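Local coordinates for protein MgGH51 (PDB 6ZPV) that catalyses the hydrolysis of terminal alpha-L-arabinofuranosyl residues in arabinose-containing glycans, as a fungal member of glycoside hydrolase family GH51, at residues 48-54 / 66-70; 56-62 / 93-99; 74-78 / 251-255; 81-87 / 186-192; 102-106 / 172-176. All coordinates share one frame; numbering follows the deposited sequence. Where two conformers were deposited one is given.

Contact 1 (48-54 / 66-70); sequences PNTAAAL and AVIQD
A single direct hydrogen bond, flanked by two bridging waters, ties the turn at P48 and N49 to V67 on strand 64-69, an outermost strand of one sheet of the beta sandwich. The direct bond runs from N49 N to V67 O at 2.8 Å; it is bent at the hydrogen (142°), but the donor lies in the carbonyl plane. N49 itself takes a left-handed helical conformation (phi 64°, psi 34°), which turns the chain here.

The loop thereby meets polar groups on the flank of the strand that faces away from its sheet partner, since A66 and I68 spend their backbone bonds on strand 80-85. One water accepts from both N49 ND2 and Q69 N. The other donates to T50 O and accepts from V67 N, so that both backbone polar atoms of V67 are answered from the loop side.

Apolar contacts accompany these bonds. A53 CB rests on V67 CB at 3.7 Å. V67 CG2, anti to its own carbonyl carbon, lies 3.8 Å from L54 CD2, with the two side chains sliding past each other in opposite directions. At the other end P48 packs its ring across Q69, CG to CB at 3.9 Å. The 3-10 segment 52-54 is begun by an ST motif, in which T50 OG1 accepts from A53 N while itself bonding T47 O. A53 O is bonded by N40 ND2 and also stands 3.4 Å from V67 CG2.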
# COMPACT_ATOMS: atom_id res chain seq x y z
N PRO A 48 17.12 7.75 23.01
CA PRO A 48 17.46 6.91 24.17
C PRO A 48 16.95 7.45 25.48
O PRO A 48 16.84 8.66 25.67
CB PRO A 48 18.98 6.88 24.10
CG PRO A 48 19.35 7.13 22.68
CD PRO A 48 18.29 8.05 22.16
N ASN A 49 16.67 6.50 26.38
CA ASN A 49 16.35 6.85 27.77
C ASN A 49 15.06 7.66 27.88
O ASN A 49 14.92 8.54 28.75
CB ASN A 49 17.54 7.51 28.48
CG ASN A 49 18.76 6.59 28.50
OD1 ASN A 49 18.70 5.47 29.07
ND2 ASN A 49 19.79 6.96 27.75
N THR A 50 14.09 7.37 27.01
CA THR A 50 12.73 7.92 27.08
C THR A 50 11.72 6.78 27.03
O THR A 50 12.00 5.68 26.53
CB THR A 50 12.43 8.85 25.90
OG1 THR A 50 12.46 8.14 24.64
CG2 THR A 50 13.40 10.02 25.84
N ALA A 51 10.51 7.03 27.52
CA ALA A 51 9.40 6.08 27.47
C ALA A 51 9.07 5.82 26.00
O ALA A 51 8.81 4.65 25.66
CB ALA A 51 8.23 6.63 28.25
N ALA A 52 9.07 6.83 25.14
CA ALA A 52 8.70 6.63 23.74
C ALA A 52 9.65 5.66 23.07
O ALA A 52 9.22 4.87 22.19
CB ALA A 52 8.59 7.92 22.98
N ALA A 53 10.91 5.64 23.46
CA ALA A 53 11.88 4.69 22.86
C ALA A 53 11.49 3.24 23.16
O ALA A 53 11.88 2.35 22.38
CB ALA A 53 13.28 4.96 23.31
N LEU A 54 10.80 2.99 24.27
CA LEU A 54 10.36 1.66 24.69
C LEU A 54 8.97 1.32 24.13
O LEU A 54 8.39 0.30 24.51
CB LEU A 54 10.36 1.53 26.22
CG LEU A 54 11.73 1.39 26.83
CD1 LEU A 54 11.67 1.69 28.34
CD2 LEU A 54 12.27 0.00 26.62
N ALA A 66 15.78 -0.33 29.38
CA ALA A 66 16.04 1.03 28.90
C ALA A 66 16.61 0.95 27.49
O ALA A 66 17.35 0.03 27.20
CB ALA A 66 17.07 1.76 29.74
N VAL A 67 16.20 1.87 26.63
CA VAL A 67 16.82 1.99 25.31
C VAL A 67 18.02 2.91 25.44
O VAL A 67 17.88 4.05 25.86
CB VAL A 67 15.82 2.48 24.25
CG1 VAL A 67 16.52 2.65 22.92
CG2 VAL A 67 14.70 1.49 24.16
N ILE A 68 19.18 2.44 25.01
CA ILE A 68 20.45 3.17 25.11
C ILE A 68 21.04 3.48 23.75
O ILE A 68 20.83 2.71 22.81
CB ILE A 68 21.45 2.41 26.02
CG1 ILE A 68 21.88 1.08 25.43
CG2 ILE A 68 20.93 2.29 27.44
CD1 ILE A 68 23.10 0.46 26.10
N GLN A 69 21.78 4.58 23.67
CA GLN A 69 22.71 4.80 22.56
C GLN A 69 23.87 3.87 22.87
O GLN A 69 24.70 4.17 23.75
CB GLN A 69 23.12 6.27 22.49
CG GLN A 69 24.02 6.63 21.29
CD GLN A 69 24.56 8.04 21.38
OE1 GLN A 69 24.45 8.75 22.36
NE2 GLN A 69 25.30 8.37 20.40
N ASP A 70 23.96 2.75 22.19
CA ASP A 70 24.94 1.73 22.57
C ASP A 70 26.34 2.26 22.30
O ASP A 70 26.64 2.70 21.19
CB ASP A 70 24.64 0.45 21.81
CG ASP A 70 25.30 -0.76 22.46
OD1 ASP A 70 26.46 -0.66 22.92
OD2 ASP A 70 24.62 -1.86 22.49
O HOH W 1 22.10 6.12 26.13
O HOH W 2 14.34 4.05 27.33

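Contact 2 (56-62 / 93-99); sequences AWHPISN and RVGFTNE
Strands 57-60 and 93-98 run antiparallel at 158°, with H58 and T97 exchanging two backbone hydrogen bonds, E99 N reaching A56 O, and I60 N donating to G95 O from well above the carbonyl plane. The pairing is thus regular at H58 and T97 but distorted toward P59 and G95, and the side chains build two different surfaces.

W57 and N98, a non-hydrogen-bonded pair, meet on one face: N98 ND2 stands 3.2 Å above the indole plane, with the amide turned almost perpendicular to the ring (83°). The amide does not depend on the ring for its polar needs, because ND2 bonds Q39 O and OD1 bonds G100 N, while W57 NE1 bonds N40 O. W57 CZ3 also touches the edge of the F96 ring, 3.7 Å from CD1.

The face of H58, I60 and T97 is more polar. E99 OE2 accepts from H58 NE2 at 2.7 Å on its anti lone pair, and ring and carboxylate are nearly coplanar. Farther along, I60 CD1 lies against T97 CG2 at 3.7 Å and over one face of the R93 guanidinium, whose NH1 bonds Q135.

Strand 57-60 is an outermost strand of its sheet, and strand 93-98 lies between it and strand 174-181. F96 points into the sandwich, where its ring meets F84 and F192 of the opposite sheet edge-to-face.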
# COMPACT_ATOMS: atom_id res chain seq x y z
N ALA A 56 5.88 -0.24 22.56
CA ALA A 56 5.54 -1.63 22.22
C ALA A 56 6.22 -2.68 23.11
O ALA A 56 5.83 -3.86 23.01
CB ALA A 56 5.68 -1.95 20.77
N TRP A 57 7.24 -2.29 23.90
CA TRP A 57 8.03 -3.22 24.72
C TRP A 57 7.63 -3.12 26.18
O TRP A 57 7.43 -2.00 26.70
CB TRP A 57 9.53 -2.95 24.57
CG TRP A 57 10.05 -3.14 23.20
CD1 TRP A 57 10.21 -2.23 22.20
CD2 TRP A 57 10.49 -4.37 22.64
NE1 TRP A 57 10.73 -2.81 21.08
CE2 TRP A 57 10.92 -4.14 21.31
CE3 TRP A 57 10.56 -5.69 23.14
CZ2 TRP A 57 11.46 -5.16 20.49
CZ3 TRP A 57 11.05 -6.70 22.31
CH2 TRP A 57 11.48 -6.42 21.02
N HIS A 58 7.59 -4.23 26.90
CA HIS A 58 7.15 -4.26 28.29
C HIS A 58 7.95 -5.27 29.07
O HIS A 58 8.26 -6.35 28.56
CB HIS A 58 5.65 -4.67 28.33
CG HIS A 58 4.78 -3.82 27.49
ND1 HIS A 58 4.35 -2.57 27.89
CD2 HIS A 58 4.35 -4.01 26.21
CE1 HIS A 58 3.65 -2.03 26.88
NE2 HIS A 58 3.63 -2.90 25.85
N PRO A 59 8.24 -5.02 30.36
CA PRO A 59 8.95 -6.03 31.15
C PRO A 59 8.07 -7.22 31.47
O PRO A 59 6.86 -7.12 31.59
CB PRO A 59 9.30 -5.25 32.42
CG PRO A 59 8.23 -4.19 32.53
CD PRO A 59 7.91 -3.80 31.11
N ILE A 60 8.74 -8.34 31.66
CA ILE A 60 8.19 -9.53 32.34
C ILE A 60 8.82 -9.53 33.72
O ILE A 60 10.06 -9.45 33.84
CB ILE A 60 8.45 -10.83 31.56
CG1 ILE A 60 7.67 -10.85 30.26
CG2 ILE A 60 8.13 -12.03 32.44
CD1 ILE A 60 8.04 -11.99 29.34
N SER A 61 8.01 -9.69 34.74
CA SER A 61 8.48 -9.78 36.12
C SER A 61 9.26 -8.52 36.45
O SER A 61 8.84 -7.39 36.06
CB SER A 61 9.18 -11.09 36.37
OG SER A 61 9.52 -11.24 37.73
N ASN A 62 10.35 -8.64 37.19
CA ASN A 62 11.14 -7.49 37.70
C ASN A 62 12.22 -7.03 36.72
O ASN A 62 13.16 -6.36 37.15
CB ASN A 62 11.71 -7.79 39.09
CG ASN A 62 12.68 -8.92 39.12
OD1 ASN A 62 12.70 -9.75 38.20
ND2 ASN A 62 13.47 -9.00 40.18
N ARG A 93 10.69 -16.84 35.30
CA ARG A 93 10.97 -16.20 33.99
C ARG A 93 11.09 -14.70 34.20
O ARG A 93 10.27 -14.05 34.87
CB ARG A 93 9.86 -16.59 33.01
CG ARG A 93 8.47 -16.04 33.28
CD ARG A 93 7.36 -16.69 32.47
NE ARG A 93 7.51 -16.57 31.03
CZ ARG A 93 6.79 -15.83 30.21
NH1 ARG A 93 5.87 -15.00 30.62
NH2 ARG A 93 6.98 -15.98 28.91
N VAL A 94 12.08 -14.13 33.56
CA VAL A 94 12.36 -12.67 33.60
C VAL A 94 12.73 -12.27 32.18
O VAL A 94 13.51 -13.00 31.54
CB VAL A 94 13.43 -12.32 34.67
CG1 VAL A 94 13.72 -10.82 34.66
CG2 VAL A 94 13.05 -12.80 36.09
N GLY A 95 12.25 -11.15 31.67
CA GLY A 95 12.48 -10.80 30.29
C GLY A 95 11.58 -9.69 29.88
O GLY A 95 11.39 -8.74 30.64
N PHE A 96 11.05 -9.79 28.65
CA PHE A 96 10.26 -8.67 28.11
C PHE A 96 9.37 -9.21 26.98
O PHE A 96 9.64 -10.26 26.40
CB PHE A 96 11.18 -7.53 27.66
CG PHE A 96 12.35 -8.00 26.84
CD1 PHE A 96 12.28 -8.12 25.46
CD2 PHE A 96 13.58 -8.27 27.45
CE1 PHE A 96 13.37 -8.55 24.75
CE2 PHE A 96 14.66 -8.72 26.73
CZ PHE A 96 14.54 -8.86 25.37
N THR A 97 8.33 -8.44 26.68
CA THR A 97 7.39 -8.68 25.60
C THR A 97 7.39 -7.54 24.58
O THR A 97 7.72 -6.41 24.93
CB THR A 97 5.97 -8.96 26.11
OG1 THR A 97 5.51 -7.80 26.80
CG2 THR A 97 5.86 -10.18 26.98
N ASN A 98 6.95 -7.91 23.39
CA ASN A 98 6.57 -6.92 22.36
C ASN A 98 5.10 -7.19 22.03
O ASN A 98 4.76 -8.34 21.67
CB ASN A 98 7.43 -7.06 21.09
CG ASN A 98 7.21 -5.93 20.09
OD1 ASN A 98 6.19 -5.95 19.37
ND2 ASN A 98 8.14 -5.00 20.04
N GLU A 99 4.27 -6.16 22.10
CA GLU A 99 2.82 -6.30 21.91
C GLU A 99 2.44 -6.34 20.43
O GLU A 99 1.23 -6.42 20.13
CB GLU A 99 2.10 -5.15 22.62
CG GLU A 99 2.33 -3.78 21.97
CD GLU A 99 1.65 -2.63 22.68
OE1 GLU A 99 0.68 -2.09 22.11
OE2 GLU A 99 2.01 -2.29 23.82
O HOH W 3 5.09 -8.08 29.60
O HOH W 4 10.53 -13.65 37.51

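Contact 3 (74-78 / 251-255); sequences VSNAL and LLDRP
L78 closes a type I beta turn (S75 to L78) and lays its side chain against the 3-10 segment 251-253, joining a loop of the beta sandwich to a loop that follows strand 224-227 of the catalytic (beta/alpha)8 barrel. From CB, CG stands anti to the carbonyl carbon (chi1 -60°), which carries the branch toward the 3-10 segment and brings CG to 4.1 Å from L252 O. Beyond it the two methyls part: CD1 settles on the 3-10 turn, near L251 O and L252 CA, and CD2 reaches R254 O at 3.8 Å. M194 of strand 189-198 touches L78 as well. With an alanine at this position, the loss of both methyls would probably open a gap between the turn and the 3-10 segment and leave L252 and M194 less firmly packed.

The turn offers more than L78. V74 crosses L252 at about a right angle, its CG2 lying 3.9 Å from L252 CD1. A77 presses CB toward L252 O at 3.4 Å. A bond from S75 OG to L252 O, 2.7 Å long, belongs to one of two conformers of the serine and is doubtful as a constant feature.

Water completes the junction at two points. One molecule accepts from A77 N and donates to D253 OD1. A second spans the loops by donating to both A77 O and P255 O, each 2.7 Å from the water oxygen.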
# COMPACT_ATOMS: atom_id res chain seq x y z
N VAL A 74 25.15 -2.69 17.30
CA VAL A 74 25.17 -3.83 16.39
C VAL A 74 25.61 -3.42 14.99
O VAL A 74 26.31 -4.15 14.32
CB VAL A 74 23.83 -4.58 16.42
CG1 VAL A 74 22.68 -3.84 15.70
CG2 VAL A 74 23.99 -5.98 15.83
N SER A 75 25.19 -2.26 14.57
CA SER A 75 25.59 -1.60 13.34
C SER A 75 25.42 -0.10 13.53
O SER A 75 24.58 0.33 14.32
CB SER A 75 24.73 -2.09 12.20
OG SER A 75 23.43 -1.55 12.36
N ASN A 76 26.19 0.70 12.78
CA ASN A 76 26.01 2.14 12.95
C ASN A 76 24.66 2.58 12.38
O ASN A 76 24.20 3.68 12.75
CB ASN A 76 27.16 2.93 12.39
CG ASN A 76 28.34 3.02 13.33
OD1 ASN A 76 28.82 4.18 13.62
ND2 ASN A 76 28.87 1.93 13.74
N ALA A 77 24.01 1.79 11.54
CA ALA A 77 22.65 2.11 11.06
C ALA A 77 21.61 1.91 12.17
O ALA A 77 20.50 2.42 12.01
CB ALA A 77 22.30 1.28 9.85
N LEU A 78 21.95 1.15 13.20
CA LEU A 78 21.06 0.79 14.32
C LEU A 78 21.76 1.13 15.62
O LEU A 78 22.17 0.23 16.40
CB LEU A 78 20.67 -0.71 14.24
CG LEU A 78 19.92 -1.11 12.95
CD1 LEU A 78 19.71 -2.63 12.96
CD2 LEU A 78 18.58 -0.38 12.83
N LEU A 251 19.02 -5.85 6.63
CA LEU A 251 18.29 -5.02 7.62
C LEU A 251 19.26 -4.34 8.59
O LEU A 251 18.93 -3.26 9.12
CB LEU A 251 17.27 -5.88 8.38
CG LEU A 251 16.21 -6.56 7.54
CD1 LEU A 251 15.23 -7.26 8.42
CD2 LEU A 251 15.51 -5.59 6.60
N LEU A 252 20.43 -4.91 8.78
CA LEU A 252 21.44 -4.27 9.67
C LEU A 252 21.89 -2.91 9.14
O LEU A 252 22.44 -2.14 9.91
CB LEU A 252 22.64 -5.20 9.88
CG LEU A 252 22.41 -6.35 10.84
CD1 LEU A 252 22.40 -5.91 12.26
CD2 LEU A 252 21.28 -7.20 10.49
N ASP A 253 21.70 -2.65 7.84
CA ASP A 253 22.17 -1.41 7.19
C ASP A 253 21.01 -0.46 6.86
O ASP A 253 21.26 0.50 6.11
CB ASP A 253 23.00 -1.79 5.96
CG ASP A 253 24.25 -2.56 6.37
OD1 ASP A 253 24.92 -2.14 7.31
OD2 ASP A 253 24.51 -3.62 5.77
N ARG A 254 19.80 -0.71 7.31
CA ARG A 254 18.65 0.15 6.99
C ARG A 254 18.33 1.02 8.22
O ARG A 254 17.80 0.51 9.21
CB ARG A 254 17.45 -0.65 6.55
CG ARG A 254 17.71 -1.54 5.32
CD ARG A 254 16.44 -2.20 4.84
NE ARG A 254 16.70 -3.24 3.85
CZ ARG A 254 15.74 -3.93 3.21
NH1 ARG A 254 14.46 -3.56 3.36
NH2 ARG A 254 16.04 -4.97 2.44
N PRO A 255 18.66 2.33 8.20
CA PRO A 255 18.48 3.13 9.40
C PRO A 255 17.06 3.45 9.75
O PRO A 255 16.77 3.85 10.91
CB PRO A 255 19.29 4.41 9.09
CG PRO A 255 19.22 4.50 7.56
CD PRO A 255 19.36 3.07 7.15
O HOH W 5 18.75 4.31 12.72
O HOH W 6 25.41 -0.07 9.47

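Contact 4 (81-87 / 186-192); sequences SLQFSVP and AGQTINF
F84 and F192 lie side by side on the tightly packed face of this antiparallel strand pair, in which strand 189-198, the central strand of one sheet of the beta sandwich, meets its neighbour 80-85. F84 CB sits at the edge of the F192 ring, in its plane, 3.8 Å from CE2. The two side chains point the same way although their first torsions differ: F84 CG is anti to the backbone N (165°), F192 CG anti to the carbonyl carbon. I190 CG2 covers one face of the F192 ring toward its rim, and both rings turn edge-to-face to F96 of the opposing sheet.

Between the strands, L82 and F192 exchange two backbone bonds, as do F84 and I190. Past the strand end V86 N reaches Q188 O, and G187 N donates to V86 O at 2.8 Å from above the carbonyl plane.

The other face is looser and wetter. Q83 and N191 share a water that donates to Q83 OE1 and N191 OD1, while N191 ND2 is held by D70. In one of the two conformers of S85, and so only doubtfully in general, OG hydrogen-bonds T189 OG1 at 2.8 Å. Replacing T189 by a valine would remove that hydroxyl and is likely to cost S85 OG this partner in that conformer.

The chemistry thus divides by face: aromatic rings join the sheets inside, while hydroxyls, amides and water dress the more open side.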
# COMPACT_ATOMS: atom_id res chain seq x y z
N SER A 81 20.14 0.19 21.34
CA SER A 81 19.97 -1.16 21.88
C SER A 81 18.98 -1.17 23.04
O SER A 81 18.85 -0.15 23.74
CB SER A 81 21.29 -1.76 22.36
OG SER A 81 22.19 -1.88 21.29
N LEU A 82 18.35 -2.31 23.27
CA LEU A 82 17.58 -2.55 24.50
C LEU A 82 18.56 -3.09 25.55
O LEU A 82 19.10 -4.19 25.39
CB LEU A 82 16.45 -3.51 24.21
CG LEU A 82 15.56 -3.85 25.38
CD1 LEU A 82 14.75 -2.63 25.82
CD2 LEU A 82 14.63 -5.01 25.02
N GLN A 83 18.71 -2.35 26.62
CA GLN A 83 19.49 -2.79 27.78
C GLN A 83 18.52 -3.47 28.76
O GLN A 83 17.60 -2.82 29.29
CB GLN A 83 20.17 -1.59 28.43
CG GLN A 83 20.97 -1.97 29.66
CD GLN A 83 21.49 -0.72 30.32
OE1 GLN A 83 22.66 -0.33 30.07
NE2 GLN A 83 20.59 -0.03 31.04
N PHE A 84 18.74 -4.75 28.96
CA PHE A 84 17.94 -5.65 29.82
C PHE A 84 18.75 -6.07 31.03
O PHE A 84 19.82 -6.62 30.90
CB PHE A 84 17.54 -6.89 29.00
CG PHE A 84 17.04 -8.06 29.80
CD1 PHE A 84 15.84 -8.00 30.50
CD2 PHE A 84 17.78 -9.21 29.90
CE1 PHE A 84 15.39 -9.09 31.23
CE2 PHE A 84 17.32 -10.32 30.62
CZ PHE A 84 16.10 -10.25 31.26
N SER A 85 18.22 -5.80 32.22
CA SER A 85 18.92 -6.18 33.47
C SER A 85 17.96 -6.97 34.37
O SER A 85 16.76 -6.61 34.46
CB SER A 85 19.44 -4.97 34.19
OG SER A 85 20.42 -4.30 33.40
N VAL A 86 18.47 -7.95 35.06
CA VAL A 86 17.73 -8.76 36.04
C VAL A 86 18.27 -8.36 37.43
O VAL A 86 19.46 -8.50 37.69
CB VAL A 86 17.94 -10.26 35.82
CG1 VAL A 86 17.18 -11.06 36.85
CG2 VAL A 86 17.55 -10.65 34.39
N PRO A 87 17.42 -7.85 38.33
CA PRO A 87 17.90 -7.54 39.68
C PRO A 87 18.48 -8.75 40.38
O PRO A 87 18.17 -9.91 40.09
CB PRO A 87 16.62 -7.09 40.37
CG PRO A 87 15.78 -6.48 39.26
CD PRO A 87 16.02 -7.45 38.12
N ALA A 186 20.21 -13.76 37.73
CA ALA A 186 20.14 -12.68 38.73
C ALA A 186 21.42 -11.82 38.61
O ALA A 186 22.52 -12.37 38.60
CB ALA A 186 19.97 -13.26 40.10
N GLY A 187 21.23 -10.50 38.56
CA GLY A 187 22.38 -9.60 38.44
C GLY A 187 22.94 -9.41 37.04
O GLY A 187 23.91 -8.66 36.89
N GLN A 188 22.39 -10.05 36.02
CA GLN A 188 22.97 -9.95 34.67
C GLN A 188 22.45 -8.73 33.92
O GLN A 188 21.28 -8.35 34.12
CB GLN A 188 22.65 -11.21 33.85
CG GLN A 188 23.22 -12.49 34.43
CD GLN A 188 24.72 -12.61 34.40
OE1 GLN A 188 25.34 -12.09 33.45
NE2 GLN A 188 25.26 -13.35 35.35
N THR A 189 23.24 -8.25 32.97
CA THR A 189 22.78 -7.25 31.97
C THR A 189 23.12 -7.78 30.57
O THR A 189 24.25 -8.28 30.35
CB THR A 189 23.42 -5.89 32.16
OG1 THR A 189 23.05 -5.38 33.42
CG2 THR A 189 23.02 -4.91 31.08
N ILE A 190 22.15 -7.75 29.67
CA ILE A 190 22.35 -8.14 28.27
C ILE A 190 21.86 -6.98 27.39
O ILE A 190 20.80 -6.38 27.68
CB ILE A 190 21.56 -9.43 27.91
CG1 ILE A 190 21.93 -10.59 28.86
CG2 ILE A 190 21.82 -9.80 26.47
CD1 ILE A 190 21.06 -11.81 28.71
N ASN A 191 22.61 -6.65 26.35
CA ASN A 191 22.18 -5.67 25.34
C ASN A 191 21.60 -6.46 24.14
O ASN A 191 22.22 -7.43 23.67
CB ASN A 191 23.28 -4.77 24.85
CG ASN A 191 23.79 -3.74 25.84
OD1 ASN A 191 23.43 -3.78 27.02
ND2 ASN A 191 24.65 -2.82 25.36
N PHE A 192 20.44 -5.98 23.64
CA PHE A 192 19.77 -6.59 22.49
C PHE A 192 19.58 -5.57 21.38
O PHE A 192 19.42 -4.36 21.68
CB PHE A 192 18.39 -7.13 22.89
CG PHE A 192 18.38 -8.31 23.84
CD1 PHE A 192 18.40 -9.58 23.33
CD2 PHE A 192 18.30 -8.12 25.23
CE1 PHE A 192 18.36 -10.67 24.19
CE2 PHE A 192 18.24 -9.23 26.06
CZ PHE A 192 18.27 -10.49 25.54
O HOH W 7 24.44 -2.08 28.91

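Contact 5 (102-106 / 172-176); sequences WGIKV and VSNSF
The inverse gamma turn centred on S173, which leads into strand 174-181 of the beta sandwich, receives the loop 102-106 and grips I104 by both its backbone polar atoms. I104 N donates to V172 O at 3.0 Å, in the carbonyl plane. Next to it, N174 ND2 donates to I104 O at 2.9 Å; this bond is almost straight (174°), runs nearly along the C=O axis and stays in the amide plane. A second bond from the same ND2, to D171 O, helps to fix the rotation of the amide.

G103 makes the close approach possible: its CA is 3.1 Å from V172 O, and a CB on this residue would collide with that oxygen. Apolar contacts follow: I104 CD1 reaches along the strand to F176 CB at 4.2 Å, and V106 CG2 lies 3.8 Å from N174 CB. At the start of the loop, W102 meets H27 and H485 edge-to-face.

Set at 85° to each other, the two segments do not pair as strands here. The asparagine amide instead stands in for a backbone N-H, so that a carbonyl on a buried loop residue is satisfied where the sheet itself does not supply a donor.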
# COMPACT_ATOMS: atom_id res chain seq x y z
N TRP A 102 -0.59 -3.65 17.79
CA TRP A 102 -1.93 -3.84 18.40
C TRP A 102 -2.38 -5.32 18.34
O TRP A 102 -3.55 -5.63 18.14
CB TRP A 102 -2.97 -2.85 17.81
CG TRP A 102 -2.50 -1.46 18.01
CD1 TRP A 102 -2.65 -0.68 19.09
CD2 TRP A 102 -1.66 -0.72 17.10
NE1 TRP A 102 -1.99 0.51 18.94
CE2 TRP A 102 -1.36 0.49 17.73
CE3 TRP A 102 -1.17 -0.94 15.81
CZ2 TRP A 102 -0.46 1.41 17.18
CZ3 TRP A 102 -0.31 -0.03 15.25
CH2 TRP A 102 0.06 1.12 15.94
N GLY A 103 -1.42 -6.23 18.60
CA GLY A 103 -1.70 -7.65 18.64
C GLY A 103 -0.81 -8.45 17.75
O GLY A 103 -0.07 -7.89 16.88
N ILE A 104 -0.89 -9.77 17.86
CA ILE A 104 -0.18 -10.74 17.03
C ILE A 104 -1.11 -11.91 16.84
O ILE A 104 -1.52 -12.50 17.83
CB ILE A 104 1.18 -11.18 17.60
CG1 ILE A 104 2.10 -10.01 17.92
CG2 ILE A 104 1.81 -12.22 16.68
CD1 ILE A 104 3.45 -10.38 18.55
N LYS A 105 -1.36 -12.28 15.61
CA LYS A 105 -2.14 -13.48 15.30
C LYS A 105 -1.27 -14.71 15.48
O LYS A 105 -0.20 -14.81 14.83
CB LYS A 105 -2.71 -13.42 13.89
CG LYS A 105 -3.40 -14.67 13.44
CD LYS A 105 -4.09 -14.47 12.09
CE LYS A 105 -4.50 -15.74 11.41
NZ LYS A 105 -5.24 -15.41 10.16
N VAL A 106 -1.74 -15.63 16.31
CA VAL A 106 -1.06 -16.89 16.65
C VAL A 106 -1.87 -18.04 16.09
O VAL A 106 -2.98 -18.30 16.61
CB VAL A 106 -0.82 -17.05 18.15
CG1 VAL A 106 -0.10 -18.35 18.48
CG2 VAL A 106 -0.01 -15.83 18.67
N VAL A 172 -6.34 -11.94 18.98
CA VAL A 172 -4.99 -11.40 18.65
C VAL A 172 -4.31 -10.74 19.86
O VAL A 172 -3.23 -10.17 19.66
CB VAL A 172 -5.01 -10.46 17.45
CG1 VAL A 172 -5.56 -11.17 16.21
CG2 VAL A 172 -5.83 -9.18 17.69
N SER A 173 -4.83 -10.90 21.08
CA SER A 173 -4.24 -10.25 22.26
C SER A 173 -3.09 -11.11 22.80
O SER A 173 -3.20 -11.67 23.89
CB SER A 173 -5.33 -9.95 23.27
OG SER A 173 -6.25 -8.97 22.78
N ASN A 174 -2.04 -11.21 22.00
CA ASN A 174 -0.85 -12.02 22.25
C ASN A 174 0.41 -11.16 22.02
O ASN A 174 0.34 -10.17 21.29
CB ASN A 174 -0.81 -13.22 21.31
CG ASN A 174 -2.15 -13.91 21.24
OD1 ASN A 174 -2.60 -14.42 22.28
ND2 ASN A 174 -2.81 -13.90 20.08
N SER A 175 1.51 -11.59 22.61
CA SER A 175 2.80 -10.90 22.52
C SER A 175 3.94 -11.87 22.24
O SER A 175 3.88 -13.06 22.62
CB SER A 175 3.08 -10.14 23.77
OG SER A 175 2.21 -9.05 23.96
N PHE A 176 4.96 -11.36 21.56
CA PHE A 176 6.26 -12.02 21.49
C PHE A 176 6.98 -11.84 22.83
O PHE A 176 6.82 -10.78 23.46
CB PHE A 176 7.06 -11.37 20.39
CG PHE A 176 8.48 -11.84 20.24
CD1 PHE A 176 8.75 -13.12 19.76
CD2 PHE A 176 9.54 -11.01 20.53
CE1 PHE A 176 10.03 -13.60 19.61
CE2 PHE A 176 10.87 -11.48 20.33
CZ PHE A 176 11.11 -12.75 19.90

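Contacts 1, 2, 4 and 5 all belong to one beta sandwich, and contact 3 fastens that sandwich to the catalytic barrel. Contacts 1 and 4 share a sheet and lie about 13 Å apart between centres; D70 OD2 joins S81 OG at 2.7 Å. Contacts 2 and 5 share the other sheet, where N98 N meets F176 O at 2.9 Å. The sheets pack where contacts 2 and 4 touch, G95 CA to F84 CE1 at 3.5 Å. Contact 5 lies about 26 Å from contact 3, centre to centre, yet each is near probably N-linked sugar: the W102 and P255 side chains each lie about 4 Å from a bound N-acetylglucosamine, which nothing places in the active site.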